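Local coordinates for protein predicted aminoglycoside phosphotransferase (Brachybacterium faecium, PDB 5UXC) that is a macrolide 2'-phosphotransferase that binds azithromycin, GDP and magnesium, and probably inactivates macrolide antibiotics by transferring phosphate from GTP, at residues D33-F38 against L49-R54; D11-H16 against S87-Y92; R122-V127 against E208-V213. All blocks are in the same frame, centred on the assembly; numbering follows the deposited sequence. Where two conformers were deposited one is given.

Contact 1 of 3, residues D33-F38 against L49-R54; sequences DFRVAF and LRLPRR. With GDP (guanosine-5'-diphosphate), chain C.
R50 and F34 meet on the nucleotide side of a β-hairpin in the N-terminal lobe of this kinase-like fold. The guanidinium sits over one face of the phenyl ring but steeply tilted, the planes 54° apart, a cation-pi contact with CZ of R50 4.0 Å from the ring centroid of F34. Each residue has a second conformer and the closest approach of NH1 to the ring is doubtful, so the fine geometry of the pair is uncertain.

The same guanidinium donates hydrogen bonds to GDP. NH1 of R50 donates to β-phosphate oxygen O2B at 3.1 Å, and its NH2 gives a fairly straight bond (160°) to the bridging O3A and a weak one to O1A. A bend at chi3 (74°) turns the guanidinium toward these oxygens.

Beyond the end of the paired strands, OD2 of D33 forms a salt bridge with NH2 of R54 at 2.8 Å, while NH1 of R54 binds the carbonyl of L32.

Backbone pairing fixes the register: R35 with L51 and A37 with L49 are antiparallel hydrogen-bonded pairs, so V36 and R50 share the opposite face. V36 CG2 approaches GDP O3A at 3.5 Å.

R50, carried by the paired strand, would probably share with magnesium the task of offsetting the diphosphate charge.

Contact 2 of 3, residues D11-H16 against S87-Y92; sequences DLAARH and SELIAY. With GDP (guanosine-5'-diphosphate), chain C.
R15 and E88 join helix 6-15 to the turn that leads into strand 90-93, packing this N-terminal helix against the five-stranded antiparallel sheet of the kinase-like N-lobe. R15, bent at chi2 and chi3, brings NH2 to OE2 of E88 at 2.9 Å, a salt bridge made at the edge of the guanidinium. E88 runs extended beyond CG and crosses R15 at about a right angle. Its other oxygen, OE1, sits 3.6 Å from CE1 of H16.

H16 joins the polar and apolar parts of the contact. With its CG beside the backbone N, the imidazole folds back along the helix, and ND1 donates to the carbonyl oxygen of L12 at 2.8 Å, nearly straight (169°) and in the plane of the ring. NE2 is hydrogen-bonded to T86 OG1, so both nitrogens are held and the ring is fixed in its rotation. Over one face comes the methyl CD2 of L89, 4.2 Å from the H16 ring centroid, a CH-pi contact. L89 can deliver it because CG stands opposite the backbone N (chi1 172°); the same methyl also reaches CA of A13 at 3.9 Å. L12 straddles E88, its CD1 lying 3.7 Å from CB of that residue and its CD2 turned to the E88 carbonyl. Further along the strand, the hydroxyl OH of Y92 donates to guanine N7 of GDP at 2.7 Å.

Contact 3 of 3, residues R122-V127 against E208-V213; sequences RSLGSV and ERITAV. With ZIT (azithromycin), chain H.
S123 accepts a hydrogen bond from the backbone of I210: N of I210 to OG of S123 is 2.9 Å, and the bond is nearly straight at 167°. The serine hydroxyl can stand there because OG lies opposite its own backbone N (chi1 -174°). A water 2.7 Å from S123 OG donates to the carbonyl O of I210, also at 2.7 Å, so the backbone N-H and C=O of I210 are tied, one directly and one through water, to a single hydroxyl.

Beside these hydrogen bonds, the I210 side chain presses against helix 118-132. Its CD1 meets CA of L124 at 3.7 Å and CD1 of the same leucine at 3.9 Å, with CG1 of V127 coming in crosswise.

Further out, strand 209-213 borders the four-stranded sheet of the C-terminal lobe, and T211 and A212 form a classic β bulge opposite L204. T211 turns away from the helix, its OG1 bonded to P96 O, and offers CG2 to O14 of azithromycin at 3.3 Å. R209 adds its CB to the same pocket wall.

The chemistry implies two-sided use of one strand, with serine and aliphatic groups seating it on the helix while R209 and T211, which flank I210, line the azithromycin pocket.

How the contacts relate
The three contacts span both lobes of the kinase-like fold. Contacts 1 and 2 lie 11 Å apart between centres and share one antiparallel sheet, in which strands 46-52 and 90-93 are neighbours; they touch directly, with R50 N and I90 O 2.7 Å apart and L51 packed on L89. Along the chain, the hairpin of contact 1 falls between the two segments of contact 2. Contact 3 follows both and joins helix 118-132 to the edge strand of the second sheet, its centre 26 Å from that of contact 1 and 30 Å from that of contact 2. GDP meets contacts 1 and 2; one azithromycin lies against contact 3 and another reaches F38 of contact 1. The two sheets thus contribute to the nucleotide and macrolide sites from the two lobes.

Contact 1 of 3, residues D33-F38 against L49-R54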
loop_
_atom_site.group_PDB
_atom_site.type_symbol
_atom_site.label_atom_id
_atom_site.label_comp_id
_atom_site.label_asym_id
_atom_site.label_seq_id
_atom_site.Cartn_x
_atom_site.Cartn_y
_atom_site.Cartn_z
ATOM N N ASP A 33 7.284 -9.562 -4.075
ATOM C CA ASP A 33 7.971 -10.114 -2.912
ATOM C C ASP A 33 7.329 -11.365 -2.346
ATOM O O ASP A 33 8.053 -12.233 -1.850
ATOM C CB ASP A 33 8.051 -9.080 -1.775
ATOM C CG ASP A 33 8.942 -7.902 -2.114
ATOM O OD1 ASP A 33 8.569 -6.751 -1.806
ATOM O OD2 ASP A 33 10.023 -8.131 -2.690
ATOM N N PHE A 34 5.998 -11.448 -2.359
ATOM C CA PHE A 34 5.277 -12.582 -1.796
ATOM C C PHE A 34 4.313 -13.186 -2.809
ATOM O O PHE A 34 3.606 -12.461 -3.526
ATOM C CB PHE A 34 4.485 -12.173 -0.557
ATOM C CG PHE A 34 5.260 -11.323 0.413
ATOM C CD1 PHE A 34 5.355 -9.945 0.237
ATOM C CD2 PHE A 34 5.886 -11.899 1.500
ATOM C CE1 PHE A 34 6.038 -9.154 1.135
ATOM C CE2 PHE A 34 6.590 -11.124 2.399
ATOM C CZ PHE A 34 6.670 -9.741 2.218
ATOM N N ARG A 35 4.275 -14.517 -2.842
ATOM C CA ARG A 35 3.174 -15.231 -3.458
ATOM C C ARG A 35 2.101 -15.384 -2.378
ATOM O O ARG A 35 2.401 -15.812 -1.257
ATOM C CB ARG A 35 3.650 -16.583 -3.987
ATOM C CG ARG A 35 2.549 -17.567 -4.305
ATOM C CD ARG A 35 3.093 -18.705 -5.201
ATOM N NE ARG A 35 4.123 -19.501 -4.541
ATOM C CZ ARG A 35 4.190 -20.837 -4.606
ATOM N NH1 ARG A 35 3.301 -21.515 -5.322
ATOM N NH2 ARG A 35 5.164 -21.503 -3.988
ATOM N N VAL A 36 0.866 -15.015 -2.693
ATOM C CA VAL A 36 -0.232 -15.023 -1.726
ATOM C C VAL A 36 -1.247 -16.062 -2.169
ATOM O O VAL A 36 -1.613 -16.096 -3.344
ATOM C CB VAL A 36 -0.888 -13.633 -1.629
ATOM C CG1 VAL A 36 -2.052 -13.680 -0.630
ATOM C CG2 VAL A 36 0.136 -12.639 -1.143
ATOM N N ALA A 37 -1.665 -16.946 -1.235
ATOM C CA ALA A 37 -2.616 -18.031 -1.493
ATOM C C ALA A 37 -3.694 -18.035 -0.415
ATOM O O ALA A 37 -3.473 -17.542 0.705
ATOM C CB ALA A 37 -1.925 -19.404 -1.504
ATOM N N PHE A 38 -4.884 -18.542 -0.774
ATOM C CA PHE A 38 -5.964 -18.735 0.196
ATOM C C PHE A 38 -6.063 -20.228 0.489
ATOM O O PHE A 38 -5.844 -21.037 -0.413
ATOM C CB PHE A 38 -7.324 -18.299 -0.354
ATOM C CG PHE A 38 -7.492 -16.813 -0.521
ATOM C CD1 PHE A 38 -6.776 -15.950 0.228
ATOM C CD2 PHE A 38 -8.399 -16.326 -1.455
ATOM C CE1 PHE A 38 -6.981 -14.558 0.064
ATOM C CE2 PHE A 38 -8.594 -14.981 -1.636
ATOM C CZ PHE A 38 -7.904 -14.111 -0.871
ATOM N N LEU A 49 -1.988 -17.446 3.092
ATOM C CA LEU A 49 -0.570 -17.821 3.120
ATOM C C LEU A 49 0.237 -16.776 2.352
ATOM O O LEU A 49 -0.142 -16.404 1.231
ATOM C CB LEU A 49 -0.344 -19.215 2.473
ATOM C CG LEU A 49 -1.288 -20.302 2.969
ATOM C CD1 LEU A 49 -1.129 -21.629 2.165
ATOM C CD2 LEU A 49 -1.107 -20.523 4.484
ATOM N N ARG A 50 1.300 -16.233 2.961
ATOM C CA ARG A 50 2.262 -15.384 2.265
ATOM C C ARG A 50 3.569 -16.149 2.137
ATOM O O ARG A 50 4.187 -16.514 3.146
ATOM C CB ARG A 50 2.506 -14.074 3.007
ATOM C CG ARG A 50 1.334 -13.192 3.109
ATOM C CD ARG A 50 1.756 -11.909 3.822
ATOM N NE ARG A 50 2.552 -11.026 2.982
ATOM C CZ ARG A 50 2.050 -10.300 1.987
ATOM N NH1 ARG A 50 2.818 -9.498 1.276
ATOM N NH2 ARG A 50 0.768 -10.371 1.708
ATOM N N LEU A 51 3.994 -16.384 0.912
ATOM C CA LEU A 51 5.187 -17.178 0.670
ATOM C C LEU A 51 6.275 -16.269 0.128
ATOM O O LEU A 51 6.114 -15.697 -0.966
ATOM C CB LEU A 51 4.884 -18.308 -0.309
ATOM C CG LEU A 51 3.745 -19.128 0.277
ATOM C CD1 LEU A 51 3.011 -19.852 -0.823
ATOM C CD2 LEU A 51 4.332 -20.100 1.280
ATOM N N PRO A 52 7.364 -16.068 0.872
ATOM C CA PRO A 52 8.444 -15.194 0.390
ATOM C C PRO A 52 9.100 -15.796 -0.841
ATOM O O PRO A 52 9.408 -16.986 -0.877
ATOM C CB PRO A 52 9.414 -15.137 1.576
ATOM C CG PRO A 52 9.165 -16.458 2.307
ATOM C CD PRO A 52 7.693 -16.729 2.149
ATOM N N ARG A 53 9.314 -14.969 -1.850
ATOM C CA ARG A 53 9.825 -15.468 -3.116
ATOM C C ARG A 53 11.343 -15.505 -3.180
ATOM O O ARG A 53 11.898 -16.174 -4.059
ATOM C CB ARG A 53 9.276 -14.611 -4.258
ATOM C CG ARG A 53 7.751 -14.481 -4.240
ATOM C CD ARG A 53 7.231 -13.699 -5.435
ATOM N NE ARG A 53 7.645 -14.298 -6.697
ATOM C CZ ARG A 53 7.882 -13.608 -7.808
ATOM N NH1 ARG A 53 7.745 -12.285 -7.819
ATOM N NH2 ARG A 53 8.272 -14.238 -8.914
ATOM N N ARG A 54 12.026 -14.788 -2.293
ATOM C CA ARG A 54 13.483 -14.730 -2.256
ATOM C C ARG A 54 13.904 -14.370 -0.839
ATOM O O ARG A 54 13.194 -13.615 -0.160
ATOM C CB ARG A 54 14.058 -13.699 -3.243
ATOM C CG ARG A 54 13.299 -13.576 -4.560
ATOM C CD ARG A 54 13.760 -12.396 -5.424
ATOM N NE ARG A 54 13.403 -11.096 -4.864
ATOM C CZ ARG A 54 12.158 -10.637 -4.790
ATOM N NH1 ARG A 54 11.157 -11.383 -5.236
ATOM N NH2 ARG A 54 11.914 -9.439 -4.266
HETATM P PB GDP C . 0.943 -8.717 -2.227
HETATM O O1B GDP C . 0.499 -7.397 -2.806
HETATM O O2B GDP C . 2.294 -8.715 -1.649
HETATM O O3B GDP C . 0.823 -9.752 -3.423
HETATM O O3A GDP C . -0.065 -9.151 -1.055
HETATM P PA GDP C . -1.446 -8.598 -0.500
HETATM O O1A GDP C . -1.272 -8.665 0.987
HETATM O O2A GDP C . -1.805 -7.252 -1.099
HETATM O "O5'" GDP C . -2.566 -9.651 -0.875
HETATM C "C5'" GDP C . -2.837 -9.844 -2.270
HETATM C "C4'" GDP C . -4.313 -9.798 -2.526
HETATM O "O4'" GDP C . -4.918 -10.902 -1.859
HETATM C "C3'" GDP C . -4.992 -8.568 -1.920
HETATM O "O3'" GDP C . -4.965 -7.373 -2.741
HETATM C "C2'" GDP C . -6.408 -9.049 -1.764
HETATM O "O2'" GDP C . -7.080 -9.138 -3.049
HETATM C "C1'" GDP C . -6.189 -10.517 -1.361
HETATM N N9 GDP C . -6.128 -10.688 0.122
HETATM C C8 GDP C . -5.030 -10.691 0.897
HETATM N N7 GDP C . -5.392 -10.908 2.204
HETATM C C5 GDP C . -6.742 -11.011 2.218
HETATM C C6 GDP C . -7.805 -11.226 3.208
HETATM O O6 GDP C . -7.519 -11.398 4.414
HETATM N N1 GDP C . -9.089 -11.301 2.779
HETATM C C2 GDP C . -9.442 -11.169 1.482
HETATM N N2 GDP C . -10.738 -11.253 1.145
HETATM N N3 GDP C . -8.542 -10.940 0.514
HETATM C C4 GDP C . -7.211 -10.844 0.835
#

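Contact 2 of 3, residues D11-H16 against S87-Y92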
loop_
_atom_site.group_PDB
_atom_site.type_symbol
_atom_site.label_atom_id
_atom_site.label_comp_id
_atom_site.label_asym_id
_atom_site.label_seq_id
_atom_site.Cartn_x
_atom_site.Cartn_y
_atom_site.Cartn_z
ATOM N N ASP A 11 3.003 -29.635 3.136
ATOM C CA ASP A 11 4.032 -30.085 4.072
ATOM C C ASP A 11 4.577 -28.919 4.877
ATOM O O ASP A 11 4.766 -29.027 6.092
ATOM C CB ASP A 11 5.175 -30.771 3.322
ATOM C CG ASP A 11 4.838 -32.187 2.922
ATOM O OD1 ASP A 11 5.615 -32.784 2.137
ATOM O OD2 ASP A 11 3.789 -32.701 3.383
ATOM N N LEU A 12 4.874 -27.810 4.194
ATOM C CA LEU A 12 5.350 -26.596 4.852
ATOM C C LEU A 12 4.345 -26.103 5.890
ATOM O O LEU A 12 4.704 -25.801 7.036
ATOM C CB LEU A 12 5.600 -25.522 3.786
ATOM C CG LEU A 12 6.006 -24.095 4.204
ATOM C CD1 LEU A 12 7.332 -24.157 4.874
ATOM C CD2 LEU A 12 6.052 -23.127 3.016
ATOM N N ALA A 13 3.080 -25.997 5.505
ATOM C CA ALA A 13 2.091 -25.494 6.447
ATOM C C ALA A 13 1.928 -26.442 7.632
ATOM O O ALA A 13 1.847 -25.989 8.781
ATOM C CB ALA A 13 0.767 -25.248 5.720
ATOM N N ALA A 14 1.927 -27.760 7.377
ATOM C CA ALA A 14 1.766 -28.732 8.462
ATOM C C ALA A 14 2.941 -28.693 9.430
ATOM O O ALA A 14 2.765 -28.897 10.640
ATOM C CB ALA A 14 1.636 -30.141 7.887
ATOM N N ARG A 15 4.154 -28.505 8.907
ATOM C CA ARG A 15 5.315 -28.318 9.759
ATOM C C ARG A 15 5.146 -27.134 10.709
ATOM O O ARG A 15 5.756 -27.111 11.781
ATOM C CB ARG A 15 6.563 -28.156 8.887
ATOM C CG ARG A 15 6.928 -29.444 8.142
ATOM C CD ARG A 15 8.422 -29.584 7.941
ATOM N NE ARG A 15 9.021 -28.299 7.595
ATOM C CZ ARG A 15 9.028 -27.782 6.373
ATOM N NH1 ARG A 15 8.487 -28.457 5.354
ATOM N NH2 ARG A 15 9.599 -26.604 6.169
ATOM N N HIS A 16 4.320 -26.146 10.342
ATOM C CA HIS A 16 4.062 -24.972 11.168
ATOM C C HIS A 16 2.791 -25.064 11.997
ATOM O O HIS A 16 2.420 -24.071 12.642
ATOM C CB HIS A 16 3.976 -23.720 10.288
ATOM C CG HIS A 16 5.292 -23.294 9.747
ATOM N ND1 HIS A 16 5.887 -23.921 8.675
ATOM C CD2 HIS A 16 6.159 -22.340 10.157
ATOM C CE1 HIS A 16 7.056 -23.352 8.428
ATOM N NE2 HIS A 16 7.238 -22.378 9.305
ATOM N N SER A 87 10.762 -17.672 8.562
ATOM C CA SER A 87 11.509 -17.402 7.342
ATOM C C SER A 87 10.855 -18.063 6.140
ATOM O O SER A 87 10.914 -17.516 5.034
ATOM C CB SER A 87 12.953 -17.875 7.498
ATOM O OG SER A 87 13.007 -19.242 7.880
ATOM N N GLU A 88 10.180 -19.196 6.351
ATOM C CA GLU A 88 9.601 -19.961 5.262
ATOM C C GLU A 88 8.133 -19.672 4.995
ATOM O O GLU A 88 7.660 -19.986 3.898
ATOM C CB GLU A 88 9.735 -21.454 5.539
ATOM C CG GLU A 88 10.912 -21.837 6.401
ATOM C CD GLU A 88 10.892 -23.311 6.729
ATOM O OE1 GLU A 88 10.641 -23.669 7.905
ATOM O OE2 GLU A 88 11.111 -24.112 5.799
ATOM N N LEU A 89 7.390 -19.086 5.944
ATOM C CA LEU A 89 5.942 -18.981 5.783
ATOM C C LEU A 89 5.398 -17.911 6.723
ATOM O O LEU A 89 5.762 -17.871 7.903
ATOM C CB LEU A 89 5.274 -20.348 6.079
ATOM C CG LEU A 89 3.747 -20.369 6.133
ATOM C CD1 LEU A 89 3.156 -20.064 4.737
ATOM C CD2 LEU A 89 3.263 -21.752 6.665
ATOM N N ILE A 90 4.543 -17.054 6.193
ATOM C CA ILE A 90 3.660 -16.222 6.977
ATOM C C ILE A 90 2.235 -16.647 6.686
ATOM O O ILE A 90 1.883 -16.921 5.530
ATOM C CB ILE A 90 3.856 -14.733 6.614
ATOM C CG1 ILE A 90 5.247 -14.281 7.043
ATOM C CG2 ILE A 90 2.762 -13.921 7.240
ATOM C CD1 ILE A 90 5.742 -13.040 6.249
ATOM N N ALA A 91 1.398 -16.691 7.727
ATOM C CA ALA A 91 0.005 -17.042 7.505
ATOM C C ALA A 91 -0.869 -16.318 8.511
ATOM O O ALA A 91 -0.481 -16.166 9.673
ATOM C CB ALA A 91 -0.213 -18.576 7.664
ATOM N N TYR A 92 -2.063 -15.903 8.087
ATOM C CA TYR A 92 -2.941 -15.162 8.964
ATOM C C TYR A 92 -4.360 -15.574 8.647
ATOM O O TYR A 92 -4.653 -15.935 7.502
ATOM C CB TYR A 92 -2.811 -13.632 8.847
ATOM C CG TYR A 92 -2.943 -12.979 7.474
ATOM C CD1 TYR A 92 -1.812 -12.761 6.671
ATOM C CD2 TYR A 92 -4.187 -12.510 7.022
ATOM C CE1 TYR A 92 -1.918 -12.060 5.426
ATOM C CE2 TYR A 92 -4.314 -11.818 5.800
ATOM C CZ TYR A 92 -3.164 -11.595 5.028
ATOM O OH TYR A 92 -3.246 -10.887 3.821
HETATM P PB GDP C . 0.943 -8.717 -2.227
HETATM O O1B GDP C . 0.499 -7.397 -2.806
HETATM O O2B GDP C . 2.294 -8.715 -1.649
HETATM O O3B GDP C . 0.823 -9.752 -3.423
HETATM O O3A GDP C . -0.065 -9.151 -1.055
HETATM P PA GDP C . -1.446 -8.598 -0.500
HETATM O O1A GDP C . -1.272 -8.665 0.987
HETATM O O2A GDP C . -1.805 -7.252 -1.099
HETATM O "O5'" GDP C . -2.566 -9.651 -0.875
HETATM C "C5'" GDP C . -2.837 -9.844 -2.270
HETATM C "C4'" GDP C . -4.313 -9.798 -2.526
HETATM O "O4'" GDP C . -4.918 -10.902 -1.859
HETATM C "C3'" GDP C . -4.992 -8.568 -1.920
HETATM O "O3'" GDP C . -4.965 -7.373 -2.741
HETATM C "C2'" GDP C . -6.408 -9.049 -1.764
HETATM O "O2'" GDP C . -7.080 -9.138 -3.049
HETATM C "C1'" GDP C . -6.189 -10.517 -1.361
HETATM N N9 GDP C . -6.128 -10.688 0.122
HETATM C C8 GDP C . -5.030 -10.691 0.897
HETATM N N7 GDP C . -5.392 -10.908 2.204
HETATM C C5 GDP C . -6.742 -11.011 2.218
HETATM C C6 GDP C . -7.805 -11.226 3.208
HETATM O O6 GDP C . -7.519 -11.398 4.414
HETATM N N1 GDP C . -9.089 -11.301 2.779
HETATM C C2 GDP C . -9.442 -11.169 1.482
HETATM N N2 GDP C . -10.738 -11.253 1.145
HETATM N N3 GDP C . -8.542 -10.940 0.514
HETATM C C4 GDP C . -7.211 -10.844 0.835
#

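Contact 3 of 3, residues R122-V127 against E208-V213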
loop_
_atom_site.group_PDB
_atom_site.type_symbol
_atom_site.label_atom_id
_atom_site.label_comp_id
_atom_site.label_asym_id
_atom_site.label_seq_id
_atom_site.Cartn_x
_atom_site.Cartn_y
_atom_site.Cartn_z
ATOM N N ARG A 122 -16.266 8.463 4.017
ATOM C CA ARG A 122 -16.283 8.691 5.455
ATOM C C ARG A 122 -15.482 7.618 6.158
ATOM O O ARG A 122 -14.741 7.893 7.061
ATOM C CB ARG A 122 -17.702 8.680 5.994
ATOM C CG ARG A 122 -18.365 10.041 5.996
ATOM C CD ARG A 122 -19.724 9.992 6.691
ATOM N NE ARG A 122 -20.824 9.940 5.738
ATOM C CZ ARG A 122 -21.611 8.884 5.552
ATOM N NH1 ARG A 122 -21.425 7.771 6.247
ATOM N NH2 ARG A 122 -22.581 8.936 4.665
ATOM N N SER A 123 -15.658 6.381 5.730
ATOM C CA SER A 123 -14.902 5.275 6.344
ATOM C C SER A 123 -13.396 5.447 6.153
ATOM O O SER A 123 -12.593 5.238 7.095
ATOM C CB SER A 123 -15.410 3.974 5.703
ATOM O OG SER A 123 -14.825 2.873 6.348
ATOM N N LEU A 124 -12.990 5.819 4.931
ATOM C CA LEU A 124 -11.585 5.966 4.622
ATOM C C LEU A 124 -11.010 7.128 5.433
ATOM O O LEU A 124 -9.954 7.003 6.042
ATOM C CB LEU A 124 -11.395 6.181 3.099
ATOM C CG LEU A 124 -9.937 6.313 2.674
ATOM C CD1 LEU A 124 -9.152 4.998 2.707
ATOM C CD2 LEU A 124 -9.811 7.081 1.296
ATOM N N GLY A 125 -11.680 8.290 5.440
ATOM C CA GLY A 125 -11.159 9.391 6.243
ATOM C C GLY A 125 -10.973 9.012 7.710
ATOM O O GLY A 125 -9.982 9.380 8.339
ATOM N N SER A 126 -11.932 8.278 8.263
ATOM C CA SER A 126 -11.865 7.865 9.659
ATOM C C SER A 126 -10.703 6.911 9.928
ATOM O O SER A 126 -9.977 7.082 10.924
ATOM C CB SER A 126 -13.186 7.216 10.044
ATOM O OG SER A 126 -14.183 8.220 10.094
ATOM N N VAL A 127 -10.541 5.864 9.078
ATOM C CA VAL A 127 -9.459 4.919 9.305
ATOM C C VAL A 127 -8.113 5.601 9.140
ATOM O O VAL A 127 -7.187 5.358 9.921
ATOM C CB VAL A 127 -9.567 3.644 8.437
ATOM C CG1 VAL A 127 -9.140 3.869 7.060
ATOM C CG2 VAL A 127 -8.589 2.623 9.055
ATOM N N GLU A 208 -19.968 -0.911 1.800
ATOM C CA GLU A 208 -19.169 0.254 1.452
ATOM C C GLU A 208 -18.332 0.756 2.616
ATOM O O GLU A 208 -17.612 1.740 2.459
ATOM C CB GLU A 208 -20.029 1.400 0.874
ATOM C CG GLU A 208 -20.776 0.962 -0.394
ATOM C CD GLU A 208 -21.483 2.094 -1.106
ATOM O OE1 GLU A 208 -21.967 3.040 -0.454
ATOM O OE2 GLU A 208 -21.537 2.035 -2.346
ATOM N N ARG A 209 -18.323 0.056 3.756
ATOM C CA ARG A 209 -17.508 0.488 4.888
ATOM C C ARG A 209 -16.290 -0.422 4.997
ATOM O O ARG A 209 -16.389 -1.652 4.820
ATOM C CB ARG A 209 -18.302 0.422 6.199
ATOM C CG ARG A 209 -19.512 1.352 6.234
ATOM C CD ARG A 209 -20.296 1.285 7.536
ATOM N NE ARG A 209 -21.495 2.142 7.462
ATOM C CZ ARG A 209 -22.617 1.798 6.824
ATOM N NH1 ARG A 209 -22.704 0.614 6.221
ATOM N NH2 ARG A 209 -23.651 2.638 6.779
ATOM N N ILE A 210 -15.174 0.159 5.399
ATOM C CA ILE A 210 -13.918 -0.606 5.470
ATOM C C ILE A 210 -13.910 -1.510 6.697
ATOM O O ILE A 210 -14.105 -1.052 7.835
ATOM C CB ILE A 210 -12.712 0.341 5.488
ATOM C CG1 ILE A 210 -12.672 1.137 4.151
ATOM C CG2 ILE A 210 -11.372 -0.452 5.619
ATOM C CD1 ILE A 210 -11.594 2.319 4.194
ATOM N N THR A 211 -13.655 -2.799 6.463
ATOM C CA THR A 211 -13.592 -3.752 7.567
ATOM C C THR A 211 -12.172 -4.140 7.905
ATOM O O THR A 211 -11.930 -4.679 9.003
ATOM C CB THR A 211 -14.331 -5.037 7.187
ATOM O OG1 THR A 211 -13.963 -5.365 5.844
ATOM C CG2 THR A 211 -15.862 -4.849 7.238
ATOM N N ALA A 212 -11.252 -3.980 6.961
ATOM C CA ALA A 212 -9.878 -4.456 7.151
ATOM C C ALA A 212 -8.988 -3.739 6.164
ATOM O O ALA A 212 -9.440 -3.384 5.079
ATOM C CB ALA A 212 -9.764 -5.966 6.889
ATOM N N VAL A 213 -7.711 -3.604 6.523
ATOM C CA VAL A 213 -6.694 -3.005 5.663
ATOM C C VAL A 213 -5.506 -3.957 5.570
ATOM O O VAL A 213 -4.966 -4.401 6.603
ATOM C CB VAL A 213 -6.268 -1.617 6.179
ATOM C CG1 VAL A 213 -5.232 -1.005 5.215
ATOM C CG2 VAL A 213 -7.519 -0.732 6.220
HETATM C C1 ZIT H . -17.215 -5.270 11.285
HETATM C C2 ZIT H . -15.686 -5.359 11.609
HETATM C C3 ZIT H . -15.523 -5.227 13.109
HETATM C C4 ZIT H . -14.641 -3.982 13.422
HETATM C C5 ZIT H . -14.658 -3.691 14.940
HETATM C C6 ZIT H . -15.716 -2.637 15.214
HETATM C C7 ZIT H . -15.255 -1.235 14.761
HETATM C C8 ZIT H . -16.330 -0.110 14.974
HETATM C C9 ZIT H . -17.108 0.232 13.667
HETATM N N10 ZIT H . -18.216 -0.813 13.398
HETATM C C11 ZIT H . -18.604 -0.851 11.997
HETATM C C12 ZIT H . -18.830 -2.317 11.610
HETATM C C13 ZIT H . -19.006 -2.603 10.115
HETATM C C14 ZIT H . -18.906 -4.110 9.973
HETATM C C15 ZIT H . -19.393 -4.592 8.622
HETATM C C16 ZIT H . -19.155 -6.134 8.524
HETATM C C17 ZIT H . -15.150 -6.581 10.944
HETATM C C18 ZIT H . -13.266 -4.266 12.875
HETATM C C19 ZIT H . -15.970 -2.630 16.713
HETATM C C20 ZIT H . -15.682 1.127 15.400
HETATM C C21 ZIT H . -19.332 -0.577 14.328
HETATM C C22 ZIT H . -19.805 0.040 11.699
HETATM C C23 ZIT H . -17.910 -1.914 9.291
HETATM O O1 ZIT H . -18.097 -5.782 11.976
HETATM O O6 ZIT H . -16.950 -2.933 14.552
HETATM O O12 ZIT H . -19.920 -2.859 12.321
HETATM O O13 ZIT H . -20.296 -2.178 9.628
HETATM O O14 ZIT H . -17.521 -4.482 10.058
HETATM C C1A ZIT H . -12.527 -4.087 16.065
HETATM C C2A ZIT H . -11.117 -3.559 16.182
HETATM C C3A ZIT H . -10.281 -4.570 16.910
HETATM C C4A ZIT H . -10.905 -4.876 18.236
HETATM C C5A ZIT H . -12.358 -5.367 18.097
HETATM C C6A ZIT H . -13.044 -5.528 19.395
HETATM C C7A ZIT H . -8.770 -2.852 17.920
HETATM C C8A ZIT H . -7.871 -4.981 17.507
HETATM O O1A ZIT H . -13.380 -3.195 15.389
HETATM O O2A ZIT H . -10.546 -3.394 14.864
HETATM N N3A ZIT H . -8.886 -4.001 17.033
HETATM O O5A ZIT H . -13.098 -4.311 17.394
HETATM C C1B ZIT H . -15.925 -7.365 14.088
HETATM C C2B ZIT H . -15.292 -8.706 14.264
HETATM C C3B ZIT H . -14.582 -8.858 15.573
HETATM C C4B ZIT H . -15.439 -8.430 16.711
HETATM C C5B ZIT H . -15.892 -7.004 16.518
HETATM C C6B ZIT H . -16.778 -6.595 17.665
HETATM C C7B ZIT H . -14.167 -10.371 15.769
HETATM C C8B ZIT H . -12.461 -8.278 14.581
HETATM O O1B ZIT H . -14.947 -6.399 13.722
HETATM O O3B ZIT H . -13.414 -8.013 15.586
HETATM O O4B ZIT H . -14.655 -8.469 17.920
HETATM O O5B ZIT H . -16.670 -6.859 15.277
HETATM O O HOH W 1 -14.817 1.462 8.655
#